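Local coordinates for putative mandelate racemase (Bordetella bronchiseptica, PDB 3OZY), which is of unknown function but, as a magnesium-binding member of the enolase superfamily, probably abstracts a proton next to a carboxylate group of an acid-sugar substrate, at residues T6-H11 with P71-E76; N32-L37 with E378-A383; N80-W85 with G283-L288; I217-G222 with Q244-R249; H304-I309 with E329-H334. All coordinates share one frame; numbering follows the deposited sequence.

Interaction 1. Residues T6-H11 with P71-E76; sequences TEVKAH and PQLIGE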
# COMPACT_ATOMS: atom_id res chain seq x y z
N THR A 6 6.04 -8.70 25.82
CA THR A 6 4.78 -8.99 26.51
C THR A 6 3.59 -8.20 25.95
O THR A 6 2.46 -8.69 25.95
CB THR A 6 4.91 -8.72 28.02
OG1 THR A 6 5.48 -7.42 28.22
CG2 THR A 6 5.80 -9.76 28.68
N GLU A 7 3.84 -6.99 25.47
CA GLU A 7 2.77 -6.15 24.94
C GLU A 7 3.28 -5.25 23.82
O GLU A 7 4.43 -4.80 23.86
CB GLU A 7 2.21 -5.23 26.03
CG GLU A 7 1.73 -5.91 27.29
CD GLU A 7 1.23 -4.88 28.29
OE1 GLU A 7 0.31 -4.11 27.94
OE2 GLU A 7 1.77 -4.84 29.42
N VAL A 8 2.42 -5.01 22.85
CA VAL A 8 2.67 -4.00 21.82
C VAL A 8 1.49 -3.04 21.84
O VAL A 8 0.37 -3.41 21.48
CB VAL A 8 2.84 -4.64 20.42
CG1 VAL A 8 3.06 -3.55 19.38
CG2 VAL A 8 3.99 -5.63 20.42
N LYS A 9 1.75 -1.81 22.30
CA LYS A 9 0.69 -0.82 22.49
C LYS A 9 0.84 0.32 21.51
O LYS A 9 1.95 0.67 21.10
CB LYS A 9 0.75 -0.25 23.91
CG LYS A 9 0.57 -1.30 24.99
CD LYS A 9 0.63 -0.70 26.39
CE LYS A 9 -0.59 0.15 26.67
NZ LYS A 9 -0.64 0.58 28.10
N ALA A 10 -0.29 0.91 21.13
CA ALA A 10 -0.29 2.06 20.23
C ALA A 10 -1.16 3.16 20.83
O ALA A 10 -2.39 3.05 20.83
CB ALA A 10 -0.81 1.64 18.88
N HIS A 11 -0.52 4.22 21.34
CA HIS A 11 -1.23 5.34 21.97
C HIS A 11 -1.57 6.39 20.93
O HIS A 11 -0.68 7.03 20.38
CB HIS A 11 -0.37 6.01 23.05
CG HIS A 11 0.15 5.07 24.10
ND1 HIS A 11 -0.51 4.86 25.30
CD2 HIS A 11 1.28 4.33 24.15
CE1 HIS A 11 0.18 4.00 26.02
NE2 HIS A 11 1.27 3.66 25.35
N PRO A 71 0.40 -9.48 17.50
CA PRO A 71 0.36 -10.92 17.78
C PRO A 71 1.57 -11.68 17.24
O PRO A 71 1.91 -12.73 17.78
CB PRO A 71 -0.93 -11.37 17.09
CG PRO A 71 -1.81 -10.15 17.17
CD PRO A 71 -0.86 -9.00 16.92
N GLN A 72 2.22 -11.17 16.20
CA GLN A 72 3.42 -11.81 15.67
C GLN A 72 4.64 -11.58 16.55
O GLN A 72 5.67 -12.24 16.38
CB GLN A 72 3.74 -11.30 14.26
CG GLN A 72 2.62 -11.53 13.26
CD GLN A 72 2.30 -13.00 13.09
OE1 GLN A 72 3.20 -13.84 12.96
NE2 GLN A 72 1.02 -13.33 13.08
N LEU A 73 4.54 -10.65 17.49
CA LEU A 73 5.66 -10.28 18.33
C LEU A 73 5.56 -10.83 19.75
O LEU A 73 6.58 -11.03 20.40
CB LEU A 73 5.82 -8.75 18.40
CG LEU A 73 6.81 -8.11 17.43
CD1 LEU A 73 6.58 -8.56 16.00
CD2 LEU A 73 6.77 -6.59 17.53
N ILE A 74 4.34 -11.04 20.24
CA ILE A 74 4.18 -11.45 21.63
C ILE A 74 4.89 -12.78 21.87
O ILE A 74 4.68 -13.75 21.14
CB ILE A 74 2.70 -11.60 22.03
CG1 ILE A 74 1.93 -10.33 21.68
CG2 ILE A 74 2.58 -11.93 23.52
CD1 ILE A 74 2.52 -9.07 22.26
N GLY A 75 5.75 -12.81 22.89
CA GLY A 75 6.47 -14.02 23.24
C GLY A 75 7.83 -14.14 22.57
O GLY A 75 8.61 -15.03 22.88
N GLU A 76 8.11 -13.23 21.64
CA GLU A 76 9.37 -13.26 20.90
C GLU A 76 10.49 -12.49 21.60
O GLU A 76 10.24 -11.52 22.30
CB GLU A 76 9.18 -12.69 19.49
CG GLU A 76 8.31 -13.55 18.58
CD GLU A 76 9.09 -14.68 17.93
OE1 GLU A 76 10.33 -14.72 18.09
OE2 GLU A 76 8.46 -15.53 17.25
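Ile74 lays its CD1 methyl over the backbone of strand 5-16, with Ile74 CD1 3.7 Å from Thr6 O. Ile74 CD1 is also 4.0 Å from Glu7 CA, and it reaches Val8 N. One branch end therefore spans three successive residues of the strand. CG1 of Ile74 stands anti to its own carbonyl carbon (chi1 -52°), and a second bend at chi2 carries CD1 round to the strand. Val8 points back from the strand with its CG2 methyl. Val8 CG2 meets Leu73 CD2 at 4.1 Å and Ile74 CD1 at 4.2 Å. The Val8 and Leu73 side chains lie roughly perpendicular. Both are buried, whereas Ile74 lies at the exposed margin.

Leu73 to Glu76 form a type II beta turn, closed by Glu76 N to Leu73 O at 3.0 Å. The turn presents Leu73 and Ile74 to the strand. Thr6 and Glu7 both face Arg41 of strand 32-42, a classic beta bulge. The contact thus joins the end of helix 58-73 to an outer strand of the N-terminal sheet. The side-chain contacts are apolar or methyl on backbone, so they rely on fit, while a backbone bond between Gly75 and neighbouring Ile5 adds a directed tie.

Interaction 2. Residues N32-L37 with E378-A383; sequences NRQMIL and EPAIGA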
# COMPACT_ATOMS: atom_id res chain seq x y z
N ASN A 32 -4.87 19.12 12.92
CA ASN A 32 -4.32 18.73 14.21
C ASN A 32 -3.08 17.90 13.97
O ASN A 32 -3.11 17.05 13.08
CB ASN A 32 -5.33 17.92 15.04
CG ASN A 32 -6.56 18.72 15.40
OD1 ASN A 32 -6.55 19.48 16.39
ND2 ASN A 32 -7.62 18.57 14.62
N ARG A 33 -2.01 18.14 14.71
CA ARG A 33 -0.82 17.31 14.58
C ARG A 33 -0.99 16.07 15.45
O ARG A 33 -1.15 16.16 16.67
CB ARG A 33 0.46 18.09 14.93
CG ARG A 33 0.71 19.32 14.03
CD ARG A 33 0.65 19.00 12.51
NE ARG A 33 1.68 18.04 12.11
CZ ARG A 33 2.92 18.36 11.77
NH1 ARG A 33 3.32 19.63 11.74
NH2 ARG A 33 3.77 17.40 11.43
N GLN A 34 -0.98 14.91 14.80
CA GLN A 34 -1.30 13.66 15.47
C GLN A 34 -0.18 12.65 15.31
O GLN A 34 0.71 12.81 14.46
CB GLN A 34 -2.59 13.08 14.89
CG GLN A 34 -3.77 14.05 14.96
CD GLN A 34 -5.10 13.42 14.58
OE1 GLN A 34 -5.18 12.48 13.79
NE2 GLN A 34 -6.17 13.96 15.15
N MET A 35 -0.24 11.60 16.12
CA MET A 35 0.69 10.49 16.00
C MET A 35 0.17 9.30 16.78
O MET A 35 -0.73 9.43 17.62
CB MET A 35 2.07 10.85 16.55
CG MET A 35 2.10 10.99 18.08
SD MET A 35 3.71 11.45 18.74
CE MET A 35 4.62 9.94 18.41
N ILE A 36 0.73 8.14 16.46
CA ILE A 36 0.70 7.00 17.36
C ILE A 36 2.05 6.92 18.06
O ILE A 36 3.09 6.93 17.41
CB ILE A 36 0.51 5.68 16.59
CG1 ILE A 36 -0.92 5.57 16.05
CG2 ILE A 36 0.85 4.49 17.48
CD1 ILE A 36 -1.98 5.35 17.12
N LEU A 37 2.03 6.84 19.39
CA LEU A 37 3.21 6.51 20.16
C LEU A 37 3.19 5.01 20.40
O LEU A 37 2.35 4.51 21.15
CB LEU A 37 3.23 7.28 21.49
CG LEU A 37 4.39 6.94 22.42
CD1 LEU A 37 5.71 7.32 21.80
CD2 LEU A 37 4.23 7.64 23.78
N GLU A 378 -10.58 13.62 16.50
CA GLU A 378 -10.25 14.78 15.68
C GLU A 378 -9.57 14.36 14.38
O GLU A 378 -8.84 13.35 14.34
CB GLU A 378 -9.31 15.72 16.44
CG GLU A 378 -9.85 16.23 17.77
CD GLU A 378 -9.37 15.41 18.97
OE1 GLU A 378 -9.01 14.22 18.80
OE2 GLU A 378 -9.37 15.96 20.09
N PRO A 379 -9.79 15.12 13.30
CA PRO A 379 -9.09 14.84 12.04
C PRO A 379 -7.68 15.44 12.06
O PRO A 379 -7.44 16.42 12.76
CB PRO A 379 -9.95 15.58 11.02
CG PRO A 379 -10.44 16.78 11.78
CD PRO A 379 -10.72 16.26 13.17
N ALA A 380 -6.75 14.86 11.31
CA ALA A 380 -5.40 15.41 11.24
C ALA A 380 -5.24 16.45 10.14
O ALA A 380 -4.53 17.45 10.30
CB ALA A 380 -4.36 14.30 11.05
N ILE A 381 -5.89 16.22 9.00
CA ILE A 381 -5.60 16.99 7.80
C ILE A 381 -6.81 16.99 6.89
O ILE A 381 -7.56 16.01 6.83
CB ILE A 381 -4.31 16.44 7.10
CG1 ILE A 381 -3.79 17.39 6.03
CG2 ILE A 381 -4.54 15.02 6.55
CD1 ILE A 381 -2.36 17.07 5.59
N GLY A 382 -7.02 18.09 6.19
CA GLY A 382 -8.10 18.19 5.23
C GLY A 382 -7.76 17.47 3.95
O GLY A 382 -6.64 16.97 3.80
N ALA A 383 -8.70 17.43 3.01
CA ALA A 383 -8.53 16.64 1.80
C ALA A 383 -7.32 17.09 1.00
O ALA A 383 -7.10 18.30 0.80
CB ALA A 383 -9.79 16.72 0.94
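Segment 378-383 is irregular and passes beside strand 32-42, with the CA atoms of Asn32 and Ala380 4.6 Å apart. Asn32 N bonds to Ala380 O at 3.1 Å. In return, the CA-H of Ala380 makes a contact with Asn32 O. Two side-chain amides then take the preceding carbonyls. Asn32 ND2 gives a bond to Pro379 O at 2.8 Å, nearly along the C=O axis and with the oxygen in the amide plane. Gln34 NE2 reaches Glu378 O at 2.9 Å. That donor stands well above the carbonyl plane, 68° out of it, although the oxygen lies in the plane of the Gln34 amide. The Gln34 chain is extended beyond CG, which lets it span the gap. Gln34 OE1 lies 3.4 Å from Ala380 CB.

Three successive carbonyls, of Glu378, Pro379 and Ala380, are therefore each held from the strand. Glu378 O also takes Trp375 NE1, and Gln34 NE2 also bonds to Ser14 OG, which helps fix that amide. The contact pins the chain after helix 367-372 to the N-terminal sheet, where strand 32-42 lies between strands 5-16 and 48-50 and helix 58-73 packs on Gln34 through Leu58.

Interaction 3. Residues N80-W85 with G283-L288; sequences NINYLW and GITEAL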
# COMPACT_ATOMS: atom_id res chain seq x y z
N ASN A 80 16.05 -9.98 18.17
CA ASN A 80 16.10 -10.44 16.78
C ASN A 80 15.27 -9.54 15.88
O ASN A 80 14.27 -9.97 15.29
CB ASN A 80 15.58 -11.87 16.67
CG ASN A 80 16.35 -12.84 17.52
OD1 ASN A 80 17.58 -12.75 17.64
ND2 ASN A 80 15.64 -13.79 18.13
N ILE A 81 15.68 -8.28 15.77
CA ILE A 81 14.91 -7.31 15.00
C ILE A 81 14.82 -7.73 13.54
O ILE A 81 13.76 -7.63 12.92
CB ILE A 81 15.51 -5.89 15.09
CG1 ILE A 81 15.65 -5.47 16.56
CG2 ILE A 81 14.62 -4.90 14.33
CD1 ILE A 81 16.16 -4.04 16.73
N ASN A 82 15.92 -8.23 13.00
CA ASN A 82 15.92 -8.68 11.61
C ASN A 82 14.92 -9.81 11.34
O ASN A 82 14.13 -9.75 10.39
CB ASN A 82 17.33 -9.06 11.18
CG ASN A 82 18.24 -7.86 11.08
OD1 ASN A 82 17.92 -6.89 10.39
ND2 ASN A 82 19.37 -7.90 11.78
N TYR A 83 14.95 -10.83 12.19
CA TYR A 83 13.98 -11.91 12.09
C TYR A 83 12.55 -11.36 12.18
O TYR A 83 11.69 -11.72 11.37
CB TYR A 83 14.22 -12.94 13.20
CG TYR A 83 13.10 -13.95 13.33
CD1 TYR A 83 12.91 -14.92 12.35
CD2 TYR A 83 12.25 -13.94 14.42
CE1 TYR A 83 11.88 -15.84 12.45
CE2 TYR A 83 11.22 -14.88 14.53
CZ TYR A 83 11.05 -15.82 13.54
OH TYR A 83 10.03 -16.74 13.63
N LEU A 84 12.30 -10.50 13.15
CA LEU A 84 10.94 -10.02 13.39
C LEU A 84 10.39 -9.16 12.25
O LEU A 84 9.19 -9.21 11.96
CB LEU A 84 10.85 -9.28 14.73
CG LEU A 84 11.07 -10.19 15.94
CD1 LEU A 84 11.19 -9.37 17.21
CD2 LEU A 84 9.95 -11.22 16.07
N TRP A 85 11.26 -8.41 11.59
CA TRP A 85 10.83 -7.61 10.44
C TRP A 85 10.22 -8.53 9.39
O TRP A 85 9.12 -8.29 8.88
CB TRP A 85 12.00 -6.83 9.83
CG TRP A 85 11.54 -5.73 8.91
CD1 TRP A 85 11.35 -4.42 9.24
CD2 TRP A 85 11.14 -5.86 7.54
NE1 TRP A 85 10.89 -3.72 8.16
CE2 TRP A 85 10.75 -4.58 7.10
CE3 TRP A 85 11.11 -6.92 6.63
CZ2 TRP A 85 10.32 -4.33 5.80
CZ3 TRP A 85 10.67 -6.68 5.32
CH2 TRP A 85 10.28 -5.39 4.93
N GLY A 283 10.94 1.07 8.58
CA GLY A 283 11.63 1.04 9.87
C GLY A 283 13.05 1.53 9.77
O GLY A 283 13.52 1.84 8.67
N ILE A 284 13.74 1.63 10.90
CA ILE A 284 15.18 1.81 10.87
C ILE A 284 15.84 0.67 10.08
O ILE A 284 16.73 0.90 9.27
CB ILE A 284 15.73 1.89 12.31
CG1 ILE A 284 15.42 3.28 12.89
CG2 ILE A 284 17.22 1.58 12.34
CD1 ILE A 284 15.74 3.43 14.38
N THR A 285 15.37 -0.56 10.28
CA THR A 285 15.92 -1.71 9.57
C THR A 285 15.88 -1.50 8.05
O THR A 285 16.86 -1.73 7.34
CB THR A 285 15.16 -2.98 9.95
OG1 THR A 285 15.21 -3.13 11.38
CG2 THR A 285 15.76 -4.21 9.28
N GLU A 286 14.74 -1.02 7.56
CA GLU A 286 14.56 -0.85 6.13
C GLU A 286 15.28 0.41 5.60
O GLU A 286 15.88 0.38 4.52
CB GLU A 286 13.07 -0.84 5.78
CG GLU A 286 12.77 -0.94 4.29
CD GLU A 286 13.09 -2.30 3.69
OE1 GLU A 286 13.54 -3.21 4.41
OE2 GLU A 286 12.89 -2.45 2.47
N ALA A 287 15.22 1.50 6.35
CA ALA A 287 15.93 2.71 5.93
C ALA A 287 17.43 2.49 5.82
O ALA A 287 18.08 3.05 4.93
CB ALA A 287 15.63 3.87 6.89
N LEU A 288 18.00 1.67 6.71
CA LEU A 288 19.42 1.33 6.63
C LEU A 288 19.75 0.72 5.27
O LEU A 288 20.76 1.06 4.65
CB LEU A 288 19.81 0.35 7.73
CG LEU A 288 19.95 0.94 9.13
CD1 LEU A 288 20.10 -0.20 10.12
CD2 LEU A 288 21.14 1.89 9.19
O HOH W 1 17.66 -4.70 11.80
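Thr285 OG1 is gripped by several groups. Water 1 donates to Thr285 OG1 at 2.9 Å, and this oxygen is also hydrogen-bonded to Asp111 OD1 and Trp115 NE1. The water's other hydrogen goes to Asn82 OD1 at 2.6 Å, so it bridges helix 81-97 and helix 284-296. The two methyls beside this bridge close the contact. Ile81 CG2 comes to 3.5 Å from Thr285 OG1, and Asn82 OD1 lies 3.6 Å from Thr285 CG2. With OG1 anti to the carbonyl carbon of Thr285 (chi1 -56°), the hydroxyl is turned to Ile81 and the methyl to Asn82.

One turn further along, Trp85 takes over. Trp85 CD1 is 4.1 Å from Thr285 CB. The Glu286 carboxylate lies over one face of the indole, near its rim, with the two planes only 8° apart. Glu286 OE1 is 3.7 Å from Trp85 CZ2. A salt bridge from Arg259 to the same OE1 probably tempers the negative charge over the ring. Trp85 NE1 bonds to Gly282 O, just before the helix. Gly283, at the N-cap position, has backbone angles at which a CB would be jammed against Gly282 O.

The short helical segments run almost perpendicular, at 94°, with axes 11.0 Å apart. Helix 81-97 also carries His86 and His90, which bind a magnesium ion. The contact is an interface of the enolase superfamily fold, in which a helix of the N-terminal domain packs across a helix of the beta-alpha barrel.

Interaction 4. Residues I217-G222 with Q244-R249; sequences ILDEAG and QGTPVR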
# COMPACT_ATOMS: atom_id res chain seq x y z
N ILE A 217 12.80 26.95 -13.97
CA ILE A 217 12.82 27.99 -12.94
C ILE A 217 13.73 27.58 -11.79
O ILE A 217 14.57 28.37 -11.33
CB ILE A 217 11.40 28.23 -12.36
CG1 ILE A 217 10.43 28.66 -13.47
CG2 ILE A 217 11.44 29.26 -11.23
CD1 ILE A 217 10.82 29.95 -14.16
N LEU A 218 13.57 26.35 -11.32
CA LEU A 218 14.35 25.85 -10.19
C LEU A 218 15.84 25.89 -10.52
O LEU A 218 16.69 26.20 -9.68
CB LEU A 218 13.95 24.43 -9.80
CG LEU A 218 12.45 24.18 -9.61
CD1 LEU A 218 12.26 22.78 -9.03
CD2 LEU A 218 11.78 25.22 -8.74
N ASP A 219 16.16 25.56 -11.77
CA ASP A 219 17.54 25.58 -12.24
C ASP A 219 18.07 27.03 -12.20
O ASP A 219 19.13 27.29 -11.64
CB ASP A 219 17.55 24.99 -13.66
CG ASP A 219 18.94 24.74 -14.21
OD1 ASP A 219 19.94 25.00 -13.53
OD2 ASP A 219 19.00 24.27 -15.36
N GLU A 220 17.31 27.95 -12.75
CA GLU A 220 17.66 29.37 -12.73
C GLU A 220 17.94 29.85 -11.30
O GLU A 220 18.89 30.62 -11.07
CB GLU A 220 16.52 30.17 -13.35
CG GLU A 220 16.65 31.68 -13.26
CD GLU A 220 15.33 32.38 -13.58
OE1 GLU A 220 14.59 31.89 -14.46
OE2 GLU A 220 15.03 33.42 -12.95
N ALA A 221 17.12 29.41 -10.35
CA ALA A 221 17.23 29.82 -8.95
C ALA A 221 18.24 28.99 -8.16
O ALA A 221 18.42 29.21 -6.96
CB ALA A 221 15.85 29.77 -8.26
N GLY A 222 18.88 28.03 -8.82
CA GLY A 222 19.88 27.22 -8.16
C GLY A 222 19.35 26.36 -7.03
O GLY A 222 20.05 26.12 -6.04
N GLN A 244 16.94 15.82 -17.97
CA GLN A 244 17.25 17.17 -18.43
C GLN A 244 18.66 17.59 -18.04
O GLN A 244 19.17 18.58 -18.55
CB GLN A 244 16.21 18.18 -17.92
CG GLN A 244 14.77 17.82 -18.33
CD GLN A 244 14.64 17.49 -19.81
OE1 GLN A 244 14.96 18.30 -20.67
NE2 GLN A 244 14.16 16.28 -20.11
N GLY A 245 19.28 16.84 -17.14
CA GLY A 245 20.68 17.05 -16.79
C GLY A 245 20.97 18.35 -16.06
O GLY A 245 22.05 18.91 -16.18
N THR A 246 20.01 18.83 -15.28
CA THR A 246 20.24 20.05 -14.51
C THR A 246 20.94 19.73 -13.20
O THR A 246 20.98 18.58 -12.78
CB THR A 246 18.94 20.80 -14.18
OG1 THR A 246 18.26 20.13 -13.11
CG2 THR A 246 18.02 20.94 -15.40
N PRO A 247 21.49 20.75 -12.54
CA PRO A 247 22.06 20.52 -11.20
C PRO A 247 21.00 20.39 -10.10
O PRO A 247 21.38 20.23 -8.94
CB PRO A 247 22.91 21.78 -10.97
CG PRO A 247 23.17 22.33 -12.35
CD PRO A 247 21.90 22.04 -13.10
N VAL A 248 19.72 20.46 -10.46
CA VAL A 248 18.65 20.31 -9.47
C VAL A 248 18.35 18.82 -9.28
O VAL A 248 18.05 18.12 -10.24
CB VAL A 248 17.36 21.03 -9.92
CG1 VAL A 248 16.29 20.93 -8.83
CG2 VAL A 248 17.62 22.49 -10.26
N ARG A 249 18.45 18.35 -8.04
CA ARG A 249 18.21 16.93 -7.75
C ARG A 249 16.72 16.61 -7.81
O ARG A 249 15.90 17.39 -7.31
CB ARG A 249 18.74 16.60 -6.36
CG ARG A 249 20.23 16.79 -6.21
CD ARG A 249 20.62 17.06 -4.75
NE ARG A 249 22.05 17.32 -4.62
CZ ARG A 249 22.62 18.48 -4.90
NH1 ARG A 249 21.88 19.51 -5.28
NH2 ARG A 249 23.94 18.61 -4.78
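This contact belongs to the beta-alpha barrel, where the end of one helix meets the loop leading into a strand two steps on. Helix 208-220 closes with a Schellman motif. Gly222 has positive phi, and its N bonds to Asp219 O at 2.9 Å. In the facing segment, Thr246, Pro247 and Val248 form an ST turn before strand 249-252. Thr246 OG1 accepts from Val248 N at 3.0 Å, with an N-H...O angle of 149°. OG1 sits between the backbone N and the carbonyl carbon of Thr246 (chi1 76°). This aims it at the amide of the turn and leaves CG2 to face the helix.

Asp219 straddles the turn with its carboxylate. Asp219 OD2 lies 3.5 Å from Thr246 CG2, and Asp219 OD1 lies 3.6 Å from Pro247 CD. Both oxygens therefore rest against C-H groups. Val248 uses one methyl, CG2, placed anti to its carbonyl carbon. Val248 CG2 presses on the helix backbone, 3.7 Å from Asp219 CA and 3.8 Å from Leu218 C. Val248 CG2 also meets Leu218 CB at 4.2 Å.

The buried side of the contact continues into the barrel. Leu218 and Val248 both pack on Phe226 of strand 225-227, which lies between the two segments in the chain. Leu215, one turn earlier in the helix, also touches Thr246 and Val248.

Across the two segments the fit is van der Waals. Thr246 OG1 is used within the ST turn, where it shapes the loop that the helix packs against.

Interaction 5. Residues H304-I309 with E329-H334; sequences HTFNDI and EWDITH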
# COMPACT_ATOMS: atom_id res chain seq x y z
N HIS A 304 12.79 11.95 4.45
CA HIS A 304 11.67 12.68 5.01
C HIS A 304 11.60 12.33 6.51
O HIS A 304 11.87 11.18 6.89
CB HIS A 304 10.40 12.21 4.29
CG HIS A 304 9.12 12.67 4.92
ND1 HIS A 304 8.54 12.01 5.98
CD2 HIS A 304 8.30 13.70 4.61
CE1 HIS A 304 7.42 12.62 6.31
NE2 HIS A 304 7.24 13.65 5.50
N THR A 305 11.29 13.31 7.35
CA THR A 305 11.25 13.10 8.81
C THR A 305 10.01 13.70 9.48
O THR A 305 9.86 13.63 10.70
CB THR A 305 12.45 13.76 9.48
OG1 THR A 305 12.27 15.18 9.42
CG2 THR A 305 13.75 13.39 8.78
N PHE A 306 9.12 14.27 8.67
CA PHE A 306 8.09 15.19 9.14
C PHE A 306 6.86 14.48 9.72
O PHE A 306 6.05 13.94 8.97
CB PHE A 306 7.69 16.06 7.94
CG PHE A 306 6.90 17.31 8.26
CD1 PHE A 306 7.53 18.55 8.33
CD2 PHE A 306 5.52 17.26 8.36
CE1 PHE A 306 6.81 19.71 8.54
CE2 PHE A 306 4.79 18.42 8.58
CZ PHE A 306 5.45 19.65 8.67
N ASN A 307 6.76 14.46 11.05
CA ASN A 307 5.51 14.15 11.77
C ASN A 307 5.61 14.48 13.25
O ASN A 307 4.74 15.15 13.79
CB ASN A 307 5.04 12.70 11.62
CG ASN A 307 3.60 12.53 12.06
OD1 ASN A 307 2.69 12.97 11.37
ND2 ASN A 307 3.40 11.94 13.24
N ASP A 308 6.66 14.01 13.91
CA ASP A 308 6.81 14.21 15.35
C ASP A 308 8.27 14.05 15.75
O ASP A 308 9.11 13.70 14.92
CB ASP A 308 5.91 13.24 16.11
CG ASP A 308 6.22 11.79 15.78
OD1 ASP A 308 7.31 11.33 16.17
OD2 ASP A 308 5.39 11.12 15.13
N ILE A 309 8.59 14.30 17.01
CA ILE A 309 9.99 14.29 17.42
C ILE A 309 10.60 12.89 17.38
O ILE A 309 11.81 12.74 17.26
CB ILE A 309 10.18 14.95 18.81
CG1 ILE A 309 11.65 15.34 19.03
CG2 ILE A 309 9.68 14.02 19.91
CD1 ILE A 309 12.14 16.44 18.11
N GLU A 329 15.74 17.12 7.33
CA GLU A 329 14.45 17.79 7.46
C GLU A 329 14.07 18.08 8.92
O GLU A 329 14.04 17.17 9.75
CB GLU A 329 13.34 16.96 6.79
CG GLU A 329 11.99 17.64 6.84
CD GLU A 329 10.94 16.98 5.97
OE1 GLU A 329 10.95 15.73 5.83
OE2 GLU A 329 10.07 17.70 5.44
N TRP A 330 13.78 19.34 9.21
CA TRP A 330 13.33 19.74 10.54
C TRP A 330 12.05 20.57 10.47
O TRP A 330 12.07 21.72 10.05
CB TRP A 330 14.42 20.51 11.31
CG TRP A 330 14.09 20.55 12.77
CD1 TRP A 330 13.15 21.33 13.37
CD2 TRP A 330 14.66 19.73 13.80
NE1 TRP A 330 13.09 21.05 14.72
CE2 TRP A 330 14.02 20.08 15.01
CE3 TRP A 330 15.66 18.76 13.83
CZ2 TRP A 330 14.34 19.48 16.23
CZ3 TRP A 330 15.99 18.16 15.03
CH2 TRP A 330 15.32 18.52 16.22
N ASP A 331 10.95 19.96 10.91
CA ASP A 331 9.63 20.59 10.95
C ASP A 331 9.65 21.85 11.82
O ASP A 331 9.87 21.75 13.03
CB ASP A 331 8.66 19.56 11.56
CG ASP A 331 7.20 20.02 11.66
OD1 ASP A 331 6.88 21.20 11.40
OD2 ASP A 331 6.37 19.15 12.01
N ILE A 332 9.41 23.01 11.20
CA ILE A 332 9.36 24.28 11.94
C ILE A 332 7.95 24.85 12.06
O ILE A 332 7.76 25.97 12.54
CB ILE A 332 10.34 25.36 11.38
CG1 ILE A 332 10.18 25.58 9.86
CG2 ILE A 332 11.77 24.97 11.71
CD1 ILE A 332 8.79 25.97 9.38
N THR A 333 6.95 24.07 11.64
CA THR A 333 5.56 24.51 11.74
C THR A 333 5.05 24.30 13.17
O THR A 333 5.72 23.68 13.99
CB THR A 333 4.64 23.77 10.72
OG1 THR A 333 4.46 22.40 11.13
CG2 THR A 333 5.25 23.81 9.33
N HIS A 334 3.86 24.81 13.47
CA HIS A 334 3.31 24.63 14.81
C HIS A 334 3.01 23.17 15.10
O HIS A 334 2.15 22.57 14.46
CB HIS A 334 2.04 25.45 14.98
CG HIS A 334 1.49 25.38 16.36
ND1 HIS A 334 1.65 26.39 17.28
CD2 HIS A 334 0.84 24.38 17.01
CE1 HIS A 334 1.09 26.04 18.42
NE2 HIS A 334 0.59 24.82 18.28
O HOH W 2 10.53 17.08 10.76
O HOH W 3 7.90 16.71 12.43
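This is a buried polar and aromatic contact at the C-terminal ends of the barrel strands, near the middle of the chain, between the loop after strand 300-301 and the end of strand 328-331. Glu329 is its main anchor. Thr305 N bonds to Glu329 OE1 at 2.9 Å with an angle of 162°, meeting the oxygen on its anti side. Thr305 OG1 gives a second bond, to Glu329 O at 2.7 Å, from well above the carbonyl plane. The Thr305 and Glu329 side chains lie antiparallel alongside one another. With CG anti to the backbone N of Glu329 (chi1 -177°) and the chain extended, the carboxylate reaches the loop. Its other oxygen, OE2, is held by Ser144 and by a salt bridge to Lys171. Water 2 links Thr305 OG1 to Asp331 N, donating to the hydroxyl at 2.9 Å.

The C-terminal ends of the barrel strands carry the active site in the enolase superfamily. His304 lies about 4 Å from a bound magnesium ion, and its ND1 is hydrogen-bonded to Asp277. The pair resembles the His-Asp dyad of mandelate racemase, though its role here is not established.

The Phe306 ring lies beside Asp331, but the detail of their approach is doubtful. Asp331 OD1 accepts Thr333 N at 2.9 Å, an Asx turn, and Thr333 OG1 at 2.7 Å. OD2 pairs with Arg33 of strand 32-42 and bonds to Asn335. These bonds fix the rotation of the carboxylate. At the start of helix 309-321, Ile309 CD1 packs against Trp330 CZ2 at 4.2 Å.

Interactions 1 and 2 share the N-terminal antiparallel sheet through neighbouring strands 5-16 and 32-42, and they touch, although their centres are about 24 Å apart. Interaction 3 follows interaction 1 in the chain and touches it. It carries the N-terminal domain onto a barrel helix. Interactions 4 and 5 lie within the barrel, about 25 Å apart between centres. Interaction 5 is about 7 Å from the chain's centre and meets interaction 2 through the Arg33-Asp331 salt bridge. Interaction 4 is remote, about 47 Å from interaction 1 between centres. Along the chain, interaction 2 crosses interaction 1 and encloses the others, and 4 is nested in 3. Interactions 2 and 3 thus each join distant parts of the chain.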